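Local coordinates for possible adhesin (Caldicellulosiruptor kronotskyensis, PDB 4WA0), which probably mediates attachment of this extremely thermophilic bacterium to cellulose as a tapirin, the chain being its magnesium-binding C-terminal beta-helix domain, at residues Ile142-Thr153 and Tyr163-Arg174; Ala186-Ile194 and Ile204-Tyr212. All blocks are in the same frame, centred on the assembly; numbering follows the deposited sequence.

How the interactions relate
Interaction 1 stacks two successive coils near one end of the beta-helix, and interaction 2 joins the segments that finish that end, their centres about 12 Å apart. T187 stitches the two together: its OG1 lies 2.8 Å from N165 O and 3.0 Å from S166 OG, both probable hydrogen bonds. The ring of F210 from interaction 2 meets that of Y163 from interaction 1 with the planes at about 55°. T193, in the short helix, bonds through OG1 to V169 N on strand 166-170, the outermost strand of its sheet. Both contacts lie away from the magnesium site of D239, V241, S243, L246 and E275.

Interaction 1: residues Ile142-Thr153 and Tyr163-Arg174; sequences IRGTLEVIDGAT and YCNSLVVRNGSR
T145-I149 runs beside S166-R170 as a neighbouring parallel strand, the axes 4.6 Å apart and 7° from exact alignment. L146 N and V148 N donate to the carbonyls of S166 and V168, while L146 O and V148 O receive the amides of V168 and R170. Between the pairs I142-C164 and T145-S166 the register slips by one residue, a beta bulge where the chain turns its corner. On the face carrying L146 and V148, L146 CD2 packs on L167 CD1 at 3.9 Å, the two leucines side by side and pointing the same way. C164 SG touches both I142 CD1 and L146 CB, each at 4.0 Å. Such stacking of similar residues from one coil to the next is the hallmark of the beta-helix, and here I142, L146, V148, C164, L167 and V169 contribute to the buried interior. On the opposite face, a charged cluster lies near the turn. With CG between its backbone N and carbonyl carbon (chi1 58°) and the chain extended to NE, R170 runs side by side with I149, its guanidinium lying with one face over I149 CG2. N171 OD1 takes NH1 of R170 at 2.8 Å, close to the guanidinium plane, which helps fix the group's rotation. E147 OE2 stands well out of that plane, 3.7 Å from R170 NH2, a long salt bridge of charge alone. Beyond it I149-A152 forms a type I' turn, whose G151 N donates to S173 OG at 2.9 Å.

Interaction 2: residues Ala186-Ile194 and Ile204-Tyr212; sequences ATTPDASTI and ISYSSSFSY
The side chain of Y206 meets T188 at its root, P189 at the ring and I194 at its tip, running from the loop toward the short helix that starts at A191. Its CB sits 3.9 Å from T188 OG1. With CG beside the backbone N (chi1 -62°), the ring then passes P189, whose CD comes within 3.4 Å of Y206 CD1; the two side chains cross at about a right angle. CE1 also touches the proline, at CD and CG. At the tip, Y206 OH is 3.8 Å from both CG1 and CG2 of I194, a residue of the helix that D190 caps, its OD1 accepting from T193 N. I204 CG2 covers one ring face, 3.5 Å above the plane of Y206, and L185 of strand 182-185 and I197 of strand 197-199 also touch this tyrosine. Next along the chain, S207 makes the polar half of the contact. Its OG meets T188 OG1 at 2.7 Å in a hydrogen bond that either hydroxyl could donate. S207 N donates to T187 O at 3.1 Å, reaching the oxygen from well above the carbonyl plane (72° out of it). One water donates to both A186 O and S208 O, linking two carbonyls that cannot bond each other. Farther on, A186 N lies at the edge of the F210 ring. The end of the beta-helix is thus closed here by one backbone bond, a hydroxyl pair, a water and aromatic packing at the surface, in place of a continued backbone ladder.

Interaction 1: residues Ile142-Thr153 and Tyr163-Arg174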
ATOM      1  N   ILE A 142     -16.396 -12.112   6.302  1.00 12.70           N
ATOM      2  CA  ILE A 142     -15.494 -12.202   7.445  1.00 13.82           C
ATOM      3  C   ILE A 142     -15.648 -13.567   8.048  1.00 13.39           C
ATOM      4  O   ILE A 142     -16.675 -13.854   8.661  1.00 13.35           O
ATOM      5  CB  ILE A 142     -15.787 -11.086   8.471  1.00 14.05           C
ATOM      6  CG1 ILE A 142     -15.653  -9.711   7.774  1.00 13.39           C
ATOM      7  CG2 ILE A 142     -14.957 -11.272   9.732  1.00 13.66           C
ATOM      8  CD1 ILE A 142     -16.129  -8.536   8.584  1.00 13.31           C
ATOM      9  N   ARG A 143     -14.620 -14.406   7.942  1.00 14.93           N
ATOM     10  CA  ARG A 143     -14.787 -15.814   8.338  1.00 15.45           C
ATOM     11  C   ARG A 143     -14.732 -16.013   9.814  1.00 15.77           C
ATOM     12  O   ARG A 143     -15.169 -17.038  10.311  1.00 17.96           O
ATOM     13  CB  ARG A 143     -13.751 -16.750   7.677  1.00 16.84           C
ATOM     14  CG  ARG A 143     -13.673 -16.655   6.179  1.00 21.72           C
ATOM     15  CD  ARG A 143     -14.967 -17.033   5.576  1.00 23.99           C
ATOM     16  NE  ARG A 143     -14.877 -17.130   4.084  1.00 30.29           N
ATOM     17  CZ  ARG A 143     -15.027 -18.231   3.366  1.00 32.79           C
ATOM     18  NH1 ARG A 143     -15.203 -19.406   3.967  1.00 32.61           N
ATOM     19  NH2 ARG A 143     -14.980 -18.160   2.022  1.00 36.51           N
ATOM     20  N   GLY A 144     -14.123 -15.078  10.511  1.00 13.91           N
ATOM     21  CA  GLY A 144     -14.135 -15.071  11.943  1.00 13.64           C
ATOM     22  C   GLY A 144     -15.099 -14.067  12.555  1.00 11.64           C
ATOM     23  O   GLY A 144     -16.241 -13.914  12.141  1.00 12.88           O
ATOM     24  N   THR A 145     -14.615 -13.355  13.542  1.00 12.17           N
ATOM     25  CA  THR A 145     -15.393 -12.464  14.298  1.00 10.93           C
ATOM     26  C   THR A 145     -15.168 -11.034  13.806  1.00 12.00           C
ATOM     27  O   THR A 145     -14.027 -10.650  13.557  1.00 12.55           O
ATOM     28  CB  THR A 145     -15.037 -12.544  15.813  1.00 12.86           C
ATOM     29  OG1 THR A 145     -15.198 -13.914  16.292  1.00 14.00           O
ATOM     30  CG2 THR A 145     -15.820 -11.526  16.666  1.00 13.19           C
ATOM     31  N   LEU A 146     -16.224 -10.273  13.757  1.00 11.32           N
ATOM     32  CA  LEU A 146     -16.214  -8.814  13.616  1.00  9.52           C
ATOM     33  C   LEU A 146     -16.360  -8.286  15.059  1.00 10.05           C
ATOM     34  O   LEU A 146     -17.405  -8.426  15.680  1.00 11.31           O
ATOM     35  CB  LEU A 146     -17.331  -8.341  12.709  1.00 10.53           C
ATOM     36  CG  LEU A 146     -17.515  -6.814  12.590  1.00 11.13           C
ATOM     37  CD1 LEU A 146     -16.243  -6.128  12.145  1.00 13.38           C
ATOM     38  CD2 LEU A 146     -18.720  -6.406  11.693  1.00 11.75           C
ATOM     39  N   GLU A 147     -15.300  -7.687  15.585  1.00 11.11           N
ATOM     40  CA  GLU A 147     -15.220  -7.203  16.972  1.00 11.45           C
ATOM     41  C   GLU A 147     -15.096  -5.697  16.884  1.00 10.17           C
ATOM     42  O   GLU A 147     -14.147  -5.163  16.269  1.00 11.94           O
ATOM     43  CB  GLU A 147     -13.969  -7.797  17.658  1.00 13.73           C
ATOM     44  CG  GLU A 147     -13.897  -7.319  19.074  1.00 17.13           C
ATOM     45  CD  GLU A 147     -12.775  -7.954  19.880  1.00 22.40           C
ATOM     46  OE1 GLU A 147     -11.992  -8.748  19.297  1.00 25.41           O
ATOM     47  OE2 GLU A 147     -12.695  -7.602  21.081  1.00 28.68           O
ATOM     48  N   VAL A 148     -16.006  -4.991  17.514  1.00  9.67           N
ATOM     49  CA  VAL A 148     -16.101  -3.535  17.454  1.00  9.31           C
ATOM     50  C   VAL A 148     -16.183  -2.990  18.874  1.00  9.76           C
ATOM     51  O   VAL A 148     -17.225  -3.143  19.539  1.00 10.77           O
ATOM     52  CB  VAL A 148     -17.326  -3.074  16.623  1.00  8.97           C
ATOM     53  CG1 VAL A 148     -17.316  -1.580  16.331  1.00  9.91           C
ATOM     54  CG2 VAL A 148     -17.505  -3.845  15.295  1.00  9.24           C
ATOM     55  N   ILE A 149     -15.091  -2.451  19.378  1.00 10.39           N
ATOM     56  CA  ILE A 149     -14.975  -2.127  20.823  1.00 11.05           C
ATOM     57  C   ILE A 149     -14.380  -0.742  21.102  1.00 11.91           C
ATOM     58  O   ILE A 149     -13.680  -0.140  20.252  1.00 10.95           O
ATOM     59  CB  ILE A 149     -14.217  -3.226  21.620  1.00 11.24           C
ATOM     60  CG1 ILE A 149     -12.715  -3.290  21.327  1.00 11.04           C
ATOM     61  CG2 ILE A 149     -14.896  -4.600  21.379  1.00 11.45           C
ATOM     62  CD1 ILE A 149     -11.954  -4.183  22.233  1.00 11.65           C
ATOM     63  N   ASP A 150     -14.580  -0.308  22.344  1.00 11.60           N
ATOM     64  CA  ASP A 150     -13.834   0.800  22.897  1.00 11.94           C
ATOM     65  C   ASP A 150     -14.068   2.086  22.106  1.00 12.50           C
ATOM     66  O   ASP A 150     -13.184   2.994  22.064  1.00 15.32           O
ATOM     67  CB  ASP A 150     -12.341   0.460  23.013  1.00 12.00           C
ATOM     68  CG  ASP A 150     -12.053  -0.704  23.938  1.00 12.78           C
ATOM     69  OD1 ASP A 150     -12.912  -1.134  24.774  1.00 13.91           O
ATOM     70  OD2 ASP A 150     -10.926  -1.240  23.874  1.00 13.90           O
ATOM     71  N   GLY A 151     -15.268   2.229  21.540  1.00 12.03           N
ATOM     72  CA  GLY A 151     -15.639   3.435  20.866  1.00 12.23           C
ATOM     73  C   GLY A 151     -15.666   3.407  19.354  1.00 12.39           C
ATOM     74  O   GLY A 151     -16.110   4.388  18.731  1.00 13.51           O
ATOM     75  N   ALA A 152     -15.177   2.286  18.782  1.00 10.95           N
ATOM     76  CA  ALA A 152     -15.168   2.076  17.374  1.00 10.84           C
ATOM     77  C   ALA A 152     -16.591   1.981  16.874  1.00 10.72           C
ATOM     78  O   ALA A 152     -17.490   1.581  17.637  1.00 10.48           O
ATOM     79  CB  ALA A 152     -14.358   0.854  17.010  1.00 11.11           C
ATOM     80  N   THR A 153     -16.818   2.357  15.635  1.00 10.65           N
ATOM     81  CA  THR A 153     -18.077   2.100  14.953  1.00 11.57           C
ATOM     82  C   THR A 153     -17.896   1.393  13.593  1.00 10.86           C
ATOM     83  O   THR A 153     -16.865   1.548  12.942  1.00 10.25           O
ATOM     84  CB  THR A 153     -18.994   3.332  14.734  1.00 12.83           C
ATOM     85  OG1 THR A 153     -18.496   4.214  13.735  1.00 14.05           O
ATOM     86  CG2 THR A 153     -19.046   4.157  16.040  1.00 14.08           C
ATOM     87  N   TYR A 163     -21.374 -10.807   5.730  1.00 14.39           N
ATOM     88  CA  TYR A 163     -21.461 -12.193   6.213  1.00 15.10           C
ATOM     89  C   TYR A 163     -20.327 -12.389   7.207  1.00 15.54           C
ATOM     90  O   TYR A 163     -19.206 -12.155   6.814  1.00 16.31           O
ATOM     91  CB  TYR A 163     -21.288 -13.119   5.080  1.00 15.02           C
ATOM     92  CG  TYR A 163     -22.284 -13.005   3.916  1.00 17.09           C
ATOM     93  CD1 TYR A 163     -22.134 -12.030   2.982  1.00 18.83           C
ATOM     94  CD2 TYR A 163     -23.382 -13.902   3.785  1.00 18.15           C
ATOM     95  CE1 TYR A 163     -23.014 -11.909   1.936  1.00 19.80           C
ATOM     96  CE2 TYR A 163     -24.256 -13.807   2.731  1.00 20.41           C
ATOM     97  CZ  TYR A 163     -24.061 -12.795   1.811  1.00 20.46           C
ATOM     98  OH  TYR A 163     -24.936 -12.631   0.765  1.00 24.26           O
ATOM     99  N   CYS A 164     -20.614 -12.725   8.466  1.00 14.36           N
ATOM    100  CA  CYS A 164     -19.570 -12.898   9.539  1.00 15.96           C
ATOM    101  C   CYS A 164     -19.920 -14.147  10.322  1.00 13.81           C
ATOM    102  O   CYS A 164     -21.067 -14.504  10.481  1.00 12.27           O
ATOM    103  CB  CYS A 164     -19.363 -11.736  10.592  1.00 16.75           C
ATOM    104  SG  CYS A 164     -19.594 -10.087   9.945  1.00 26.30           S
ATOM    105  N   ASN A 165     -18.921 -14.782  10.869  1.00 13.77           N
ATOM    106  CA  ASN A 165     -19.213 -15.824  11.821  1.00 12.61           C
ATOM    107  C   ASN A 165     -19.831 -15.372  13.113  1.00 13.34           C
ATOM    108  O   ASN A 165     -20.765 -15.991  13.608  1.00 13.40           O
ATOM    109  CB  ASN A 165     -17.926 -16.644  12.122  1.00 14.16           C
ATOM    110  CG  ASN A 165     -18.197 -17.817  13.022  1.00 16.63           C
ATOM    111  OD1 ASN A 165     -17.863 -17.767  14.216  1.00 21.64           O
ATOM    112  ND2 ASN A 165     -18.922 -18.784  12.526  1.00 15.53           N
ATOM    113  N   SER A 166     -19.299 -14.300  13.677  0.57 13.85           N
ATOM    114  CA  SER A 166     -19.671 -13.817  14.995  0.57 14.31           C
ATOM    115  C   SER A 166     -19.468 -12.313  15.052  0.57 13.89           C
ATOM    116  O   SER A 166     -18.658 -11.751  14.295  0.57 15.31           O
ATOM    117  CB  SER A 166     -18.764 -14.470  16.060  0.57 15.05           C
ATOM    118  OG  SER A 166     -19.023 -15.865  16.168  0.57 17.37           O
ATOM    119  N   LEU A 167     -20.218 -11.697  15.960  1.00 13.14           N
ATOM    120  CA  LEU A 167     -20.205 -10.273  16.180  1.00 12.49           C
ATOM    121  C   LEU A 167     -20.077  -9.964  17.634  1.00 11.47           C
ATOM    122  O   LEU A 167     -20.807 -10.563  18.464  1.00 12.75           O
ATOM    123  CB  LEU A 167     -21.478  -9.678  15.635  1.00 11.70           C
ATOM    124  CG  LEU A 167     -21.603  -8.165  15.779  1.00 11.32           C
ATOM    125  CD1 LEU A 167     -20.567  -7.339  15.019  1.00 11.28           C
ATOM    126  CD2 LEU A 167     -23.024  -7.728  15.482  1.00 11.89           C
ATOM    127  N   VAL A 168     -19.131  -9.077  18.002  1.00 10.97           N
ATOM    128  CA  VAL A 168     -19.014  -8.596  19.332  1.00 11.92           C
ATOM    129  C   VAL A 168     -18.947  -7.091  19.251  1.00 11.90           C
ATOM    130  O   VAL A 168     -18.056  -6.536  18.520  1.00 12.24           O
ATOM    131  CB  VAL A 168     -17.750  -9.161  20.012  1.00 13.62           C
ATOM    132  CG1 VAL A 168     -17.496  -8.482  21.318  1.00 16.17           C
ATOM    133  CG2 VAL A 168     -17.808 -10.692  20.163  1.00 15.47           C
ATOM    134  N   VAL A 169     -19.820  -6.421  19.984  1.00 11.78           N
ATOM    135  CA  VAL A 169     -19.810  -4.962  20.055  1.00 11.13           C
ATOM    136  C   VAL A 169     -19.987  -4.550  21.532  1.00 14.05           C
ATOM    137  O   VAL A 169     -20.967  -4.945  22.201  1.00 14.49           O
ATOM    138  CB  VAL A 169     -20.967  -4.325  19.221  1.00 10.35           C
ATOM    139  CG1 VAL A 169     -20.931  -2.802  19.314  1.00 10.72           C
ATOM    140  CG2 VAL A 169     -20.962  -4.781  17.769  1.00 10.79           C
ATOM    141  N   ARG A 170     -19.048  -3.781  22.053  1.00 13.40           N
ATOM    142  CA  ARG A 170     -19.073  -3.421  23.479  1.00 15.15           C
ATOM    143  C   ARG A 170     -18.278  -2.188  23.748  1.00 13.82           C
ATOM    144  O   ARG A 170     -17.549  -1.739  22.913  1.00 13.90           O
ATOM    145  CB  ARG A 170     -18.554  -4.602  24.329  1.00 18.71           C
ATOM    146  CG  ARG A 170     -17.200  -5.103  24.036  1.00 18.20           C
ATOM    147  CD  ARG A 170     -16.771  -6.089  25.128  1.00 22.34           C
ATOM    148  NE  ARG A 170     -15.522  -6.713  24.833  1.00 19.90           N
ATOM    149  CZ  ARG A 170     -14.334  -6.145  24.981  1.00 20.68           C
ATOM    150  NH1 ARG A 170     -14.202  -4.918  25.509  1.00 19.96           N
ATOM    151  NH2 ARG A 170     -13.270  -6.834  24.635  1.00 23.60           N
ATOM    152  N   ASN A 171     -18.355  -1.673  24.979  1.00 13.41           N
ATOM    153  CA  ASN A 171     -17.576  -0.588  25.408  1.00 14.29           C
ATOM    154  C   ASN A 171     -17.780   0.696  24.594  1.00 15.42           C
ATOM    155  O   ASN A 171     -16.827   1.307  24.102  1.00 15.36           O
ATOM    156  CB  ASN A 171     -16.120  -0.986  25.499  1.00 15.26           C
ATOM    157  CG  ASN A 171     -15.796  -1.688  26.773  1.00 16.22           C
ATOM    158  OD1 ASN A 171     -15.728  -2.928  26.840  1.00 16.71           O
ATOM    159  ND2 ASN A 171     -15.594  -0.906  27.828  1.00 18.54           N
ATOM    160  N   GLY A 172     -19.044   1.101  24.454  1.00 15.83           N
ATOM    161  CA  GLY A 172     -19.354   2.367  23.818  1.00 16.29           C
ATOM    162  C   GLY A 172     -19.246   2.397  22.306  1.00 15.31           C
ATOM    163  O   GLY A 172     -19.009   3.418  21.750  1.00 16.27           O
ATOM    164  N   SER A 173     -19.414   1.232  21.682  1.00 13.29           N
ATOM    165  CA  SER A 173     -19.289   1.016  20.259  1.00 12.60           C
ATOM    166  C   SER A 173     -20.638   0.764  19.678  1.00 12.41           C
ATOM    167  O   SER A 173     -21.617   0.507  20.384  1.00 12.51           O
ATOM    168  CB  SER A 173     -18.349  -0.128  20.014  1.00 14.51           C
ATOM    169  OG  SER A 173     -17.028   0.307  20.265  1.00 14.25           O
ATOM    170  N   ARG A 174     -20.692   0.840  18.367  0.66 12.83           N
ATOM    171  CA  ARG A 174     -21.971   0.713  17.639  0.66 14.32           C
ATOM    172  C   ARG A 174     -21.740   0.018  16.328  0.66 13.37           C
ATOM    173  O   ARG A 174     -20.650   0.141  15.744  0.66 11.82           O
ATOM    174  CB  ARG A 174     -22.598   2.071  17.274  0.66 15.62           C
ATOM    175  CG  ARG A 174     -23.246   2.815  18.429  0.66 21.00           C
ATOM    176  CD  ARG A 174     -23.976   4.049  17.867  0.66 24.50           C
ATOM    177  NE  ARG A 174     -23.055   4.987  17.221  0.66 29.58           N
ATOM    178  CZ  ARG A 174     -23.412   6.010  16.452  0.66 35.52           C
ATOM    179  NH1 ARG A 174     -24.709   6.275  16.222  0.66 32.11           N
ATOM    180  NH2 ARG A 174     -22.454   6.785  15.915  0.66 36.29           N
TER
HETATM  181  O   HOH W   1     -15.552 -16.249  15.053  1.00 27.86           O
HETATM  182  O   HOH W   2     -19.483   4.465  19.346  1.00 37.48           O

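Interaction 2: residues Ala186-Ile194 and Ile204-Tyr212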
ATOM      1  N   ALA A 186     -23.386 -16.237  11.508  1.00 12.11           N
ATOM      2  CA  ALA A 186     -23.456 -17.710  11.703  1.00 13.13           C
ATOM      3  C   ALA A 186     -23.861 -18.105  13.122  1.00 13.89           C
ATOM      4  O   ALA A 186     -24.213 -19.208  13.356  1.00 14.27           O
ATOM      5  CB  ALA A 186     -22.113 -18.325  11.368  1.00 12.78           C
ATOM      6  N   THR A 187     -23.703 -17.196  14.059  1.00 13.01           N
ATOM      7  CA  THR A 187     -24.016 -17.405  15.500  1.00 12.01           C
ATOM      8  C   THR A 187     -24.908 -16.295  15.967  1.00 13.51           C
ATOM      9  O   THR A 187     -25.263 -15.344  15.196  1.00 13.29           O
ATOM     10  CB  THR A 187     -22.666 -17.364  16.308  1.00 12.28           C
ATOM     11  OG1 THR A 187     -21.995 -16.095  16.095  1.00 13.37           O
ATOM     12  CG2 THR A 187     -21.721 -18.499  15.865  1.00 14.41           C
ATOM     13  N   THR A 188     -25.280 -16.375  17.231  1.00 12.65           N
ATOM     14  CA  THR A 188     -26.128 -15.366  17.899  1.00 12.41           C
ATOM     15  C   THR A 188     -25.331 -14.671  19.001  1.00 12.95           C
ATOM     16  O   THR A 188     -24.745 -15.349  19.872  1.00 12.66           O
ATOM     17  CB  THR A 188     -27.425 -15.991  18.517  1.00 13.42           C
ATOM     18  OG1 THR A 188     -28.207 -16.547  17.453  1.00 13.42           O
ATOM     19  CG2 THR A 188     -28.215 -14.942  19.258  1.00 11.75           C
ATOM     20  N   PRO A 189     -25.189 -13.367  18.892  1.00 12.29           N
ATOM     21  CA  PRO A 189     -24.389 -12.676  19.893  1.00 12.31           C
ATOM     22  C   PRO A 189     -25.044 -12.552  21.265  1.00 12.69           C
ATOM     23  O   PRO A 189     -26.153 -13.039  21.520  1.00 11.87           O
ATOM     24  CB  PRO A 189     -24.176 -11.264  19.327  1.00 13.83           C
ATOM     25  CG  PRO A 189     -24.855 -11.212  18.030  1.00 15.48           C
ATOM     26  CD  PRO A 189     -25.670 -12.486  17.815  1.00 14.18           C
ATOM     27  N   ASP A 190     -24.279 -11.947  22.182  1.00 12.21           N
ATOM     28  CA  ASP A 190     -24.777 -11.628  23.503  1.00 13.58           C
ATOM     29  C   ASP A 190     -25.651 -10.402  23.595  1.00 12.71           C
ATOM     30  O   ASP A 190     -25.737  -9.575  22.659  1.00 12.56           O
ATOM     31  CB  ASP A 190     -23.617 -11.641  24.532  1.00 15.01           C
ATOM     32  CG  ASP A 190     -22.702 -10.470  24.508  1.00 24.18           C
ATOM     33  OD1 ASP A 190     -22.882  -9.445  23.860  1.00 22.66           O
ATOM     34  OD2 ASP A 190     -21.698 -10.598  25.296  1.00 29.42           O
ATOM     35  N   ALA A 191     -26.337 -10.244  24.705  1.00 11.80           N
ATOM     36  CA  ALA A 191     -27.308  -9.129  24.798  1.00 12.77           C
ATOM     37  C   ALA A 191     -26.705  -7.764  24.578  1.00 13.23           C
ATOM     38  O   ALA A 191     -27.291  -6.937  23.937  1.00 13.74           O
ATOM     39  CB  ALA A 191     -28.120  -9.158  26.086  1.00 14.54           C
ATOM     40  N   SER A 192     -25.519  -7.542  25.135  0.60 14.10           N
ATOM     41  CA  SER A 192     -24.907  -6.224  25.022  0.60 16.26           C
ATOM     42  C   SER A 192     -24.631  -5.859  23.563  0.60 14.12           C
ATOM     43  O   SER A 192     -24.957  -4.748  23.090  0.60 13.42           O
ATOM     44  CB  SER A 192     -23.608  -6.134  25.815  0.60 18.97           C
ATOM     45  OG  SER A 192     -23.884  -5.991  27.205  0.60 24.46           O
ATOM     46  N   THR A 193     -24.103  -6.839  22.848  1.00 12.53           N
ATOM     47  CA  THR A 193     -23.854  -6.671  21.426  1.00 12.77           C
ATOM     48  C   THR A 193     -25.134  -6.319  20.700  1.00 12.51           C
ATOM     49  O   THR A 193     -25.179  -5.366  19.931  1.00 11.33           O
ATOM     50  CB  THR A 193     -23.202  -7.922  20.832  1.00 12.10           C
ATOM     51  OG1 THR A 193     -21.877  -8.103  21.387  1.00 12.09           O
ATOM     52  CG2 THR A 193     -23.179  -7.895  19.378  1.00 11.78           C
ATOM     53  N   ILE A 194     -26.163  -7.113  20.935  1.00 12.47           N
ATOM     54  CA  ILE A 194     -27.417  -6.877  20.215  1.00 12.94           C
ATOM     55  C   ILE A 194     -27.950  -5.442  20.472  1.00 12.46           C
ATOM     56  O   ILE A 194     -28.421  -4.763  19.565  1.00 14.41           O
ATOM     57  CB  ILE A 194     -28.456  -7.982  20.542  1.00 13.65           C
ATOM     58  CG1 ILE A 194     -27.953  -9.322  20.001  1.00 15.12           C
ATOM     59  CG2 ILE A 194     -29.866  -7.583  20.045  1.00 14.50           C
ATOM     60  CD1 ILE A 194     -28.859 -10.511  20.345  1.00 16.21           C
ATOM     61  N   ILE A 204     -31.218  -8.294   9.986  1.00 14.38           N
ATOM     62  CA  ILE A 204     -30.187  -9.110  10.613  1.00 15.32           C
ATOM     63  C   ILE A 204     -30.675 -10.527  10.642  1.00 15.34           C
ATOM     64  O   ILE A 204     -31.754 -10.765  11.230  1.00 17.02           O
ATOM     65  CB  ILE A 204     -29.879  -8.630  12.051  1.00 16.64           C
ATOM     66  CG1 ILE A 204     -29.593  -7.146  12.020  1.00 17.88           C
ATOM     67  CG2 ILE A 204     -28.697  -9.426  12.592  1.00 15.93           C
ATOM     68  CD1 ILE A 204     -29.561  -6.441  13.346  1.00 19.51           C
ATOM     69  N   SER A 205     -29.886 -11.487  10.138  1.00 13.69           N
ATOM     70  CA  SER A 205     -30.234 -12.900  10.154  1.00 13.81           C
ATOM     71  C   SER A 205     -29.238 -13.509  11.103  1.00 15.98           C
ATOM     72  O   SER A 205     -28.044 -13.660  10.750  1.00 14.50           O
ATOM     73  CB  SER A 205     -30.135 -13.561   8.787  1.00 17.20           C
ATOM     74  OG  SER A 205     -31.031 -12.916   7.863  1.00 19.42           O
ATOM     75  N   TYR A 206     -29.709 -13.813  12.313  1.00 13.60           N
ATOM     76  CA  TYR A 206     -28.835 -14.404  13.354  1.00 14.67           C
ATOM     77  C   TYR A 206     -28.771 -15.881  13.240  1.00 14.52           C
ATOM     78  O   TYR A 206     -29.781 -16.509  12.909  1.00 15.75           O
ATOM     79  CB  TYR A 206     -29.320 -14.031  14.723  1.00 14.14           C
ATOM     80  CG  TYR A 206     -29.346 -12.556  15.111  1.00 14.60           C
ATOM     81  CD1 TYR A 206     -28.192 -11.921  15.554  1.00 14.61           C
ATOM     82  CD2 TYR A 206     -30.551 -11.830  15.177  1.00 13.75           C
ATOM     83  CE1 TYR A 206     -28.220 -10.617  15.968  1.00 15.68           C
ATOM     84  CE2 TYR A 206     -30.572 -10.517  15.642  1.00 15.01           C
ATOM     85  CZ  TYR A 206     -29.383  -9.933  16.045  1.00 15.94           C
ATOM     86  OH  TYR A 206     -29.311  -8.634  16.468  1.00 15.31           O
ATOM     87  N   SER A 207     -27.622 -16.521  13.492  1.00 13.05           N
ATOM     88  CA  SER A 207     -27.474 -17.982  13.365  1.00 13.80           C
ATOM     89  C   SER A 207     -28.098 -18.489  12.066  1.00 16.23           C
ATOM     90  O   SER A 207     -28.977 -19.386  12.053  1.00 16.93           O
ATOM     91  CB  SER A 207     -28.039 -18.716  14.575  1.00 14.66           C
ATOM     92  OG  SER A 207     -27.219 -18.399  15.708  1.00 15.67           O
ATOM     93  N   SER A 208     -27.594 -17.895  10.983  1.00 16.19           N
ATOM     94  CA  SER A 208     -28.150 -17.990   9.634  1.00 18.09           C
ATOM     95  C   SER A 208     -27.355 -19.039   8.938  1.00 16.88           C
ATOM     96  O   SER A 208     -26.185 -19.275   9.254  1.00 18.17           O
ATOM     97  CB  SER A 208     -27.978 -16.568   8.934  1.00 19.48           C
ATOM     98  OG  SER A 208     -28.314 -16.663   7.591  1.00 30.64           O
ATOM     99  N   SER A 209     -27.970 -19.768   8.004  0.55 19.12           N
ATOM    100  CA  SER A 209     -27.270 -20.742   7.151  0.55 20.28           C
ATOM    101  C   SER A 209     -27.112 -20.062   5.755  0.55 21.55           C
ATOM    102  O   SER A 209     -28.106 -19.787   5.062  0.55 23.18           O
ATOM    103  CB  SER A 209     -28.065 -22.072   7.006  0.55 22.48           C
ATOM    104  OG  SER A 209     -28.382 -22.692   8.248  0.55 22.95           O
ATOM    105  N   PHE A 210     -25.871 -19.818   5.372  1.00 21.09           N
ATOM    106  CA  PHE A 210     -25.504 -19.025   4.214  1.00 20.63           C
ATOM    107  C   PHE A 210     -24.139 -19.559   3.774  1.00 20.46           C
ATOM    108  O   PHE A 210     -23.394 -20.211   4.542  1.00 21.84           O
ATOM    109  CB  PHE A 210     -25.421 -17.516   4.528  1.00 19.81           C
ATOM    110  CG  PHE A 210     -24.414 -17.165   5.621  1.00 18.88           C
ATOM    111  CD1 PHE A 210     -23.046 -17.097   5.344  1.00 19.50           C
ATOM    112  CD2 PHE A 210     -24.839 -16.993   6.913  1.00 18.39           C
ATOM    113  CE1 PHE A 210     -22.135 -16.768   6.335  1.00 18.11           C
ATOM    114  CE2 PHE A 210     -23.939 -16.711   7.917  1.00 19.48           C
ATOM    115  CZ  PHE A 210     -22.616 -16.584   7.628  1.00 15.56           C
ATOM    116  N   SER A 211     -23.823 -19.265   2.515  0.72 23.14           N
ATOM    117  CA  SER A 211     -22.479 -19.484   1.986  0.72 23.24           C
ATOM    118  C   SER A 211     -21.686 -18.145   1.943  0.72 20.69           C
ATOM    119  O   SER A 211     -22.261 -17.112   1.631  0.72 22.81           O
ATOM    120  CB  SER A 211     -22.625 -20.094   0.581  0.72 28.46           C
ATOM    121  OG  SER A 211     -23.208 -21.385   0.683  0.72 28.90           O
ATOM    122  N   TYR A 212     -20.388 -18.179   2.265  1.00 20.98           N
ATOM    123  CA  TYR A 212     -19.594 -16.942   2.263  1.00 21.17           C
ATOM    124  C   TYR A 212     -19.365 -16.590   0.796  1.00 25.01           C
ATOM    125  O   TYR A 212     -19.111 -17.489   0.006  1.00 28.90           O
ATOM    126  CB  TYR A 212     -18.293 -17.103   3.041  1.00 20.55           C
ATOM    127  CG  TYR A 212     -18.449 -17.037   4.557  1.00 19.43           C
ATOM    128  CD1 TYR A 212     -18.391 -15.830   5.246  1.00 18.60           C
ATOM    129  CD2 TYR A 212     -18.567 -18.187   5.296  1.00 17.11           C
ATOM    130  CE1 TYR A 212     -18.519 -15.785   6.604  1.00 17.80           C
ATOM    131  CE2 TYR A 212     -18.643 -18.164   6.670  1.00 19.37           C
ATOM    132  CZ  TYR A 212     -18.605 -16.936   7.337  1.00 18.58           C
ATOM    133  OH  TYR A 212     -18.753 -16.985   8.689  1.00 22.35           O
TER
HETATM  134  O   HOH W   3     -25.546 -20.846  11.425  1.00 18.41           O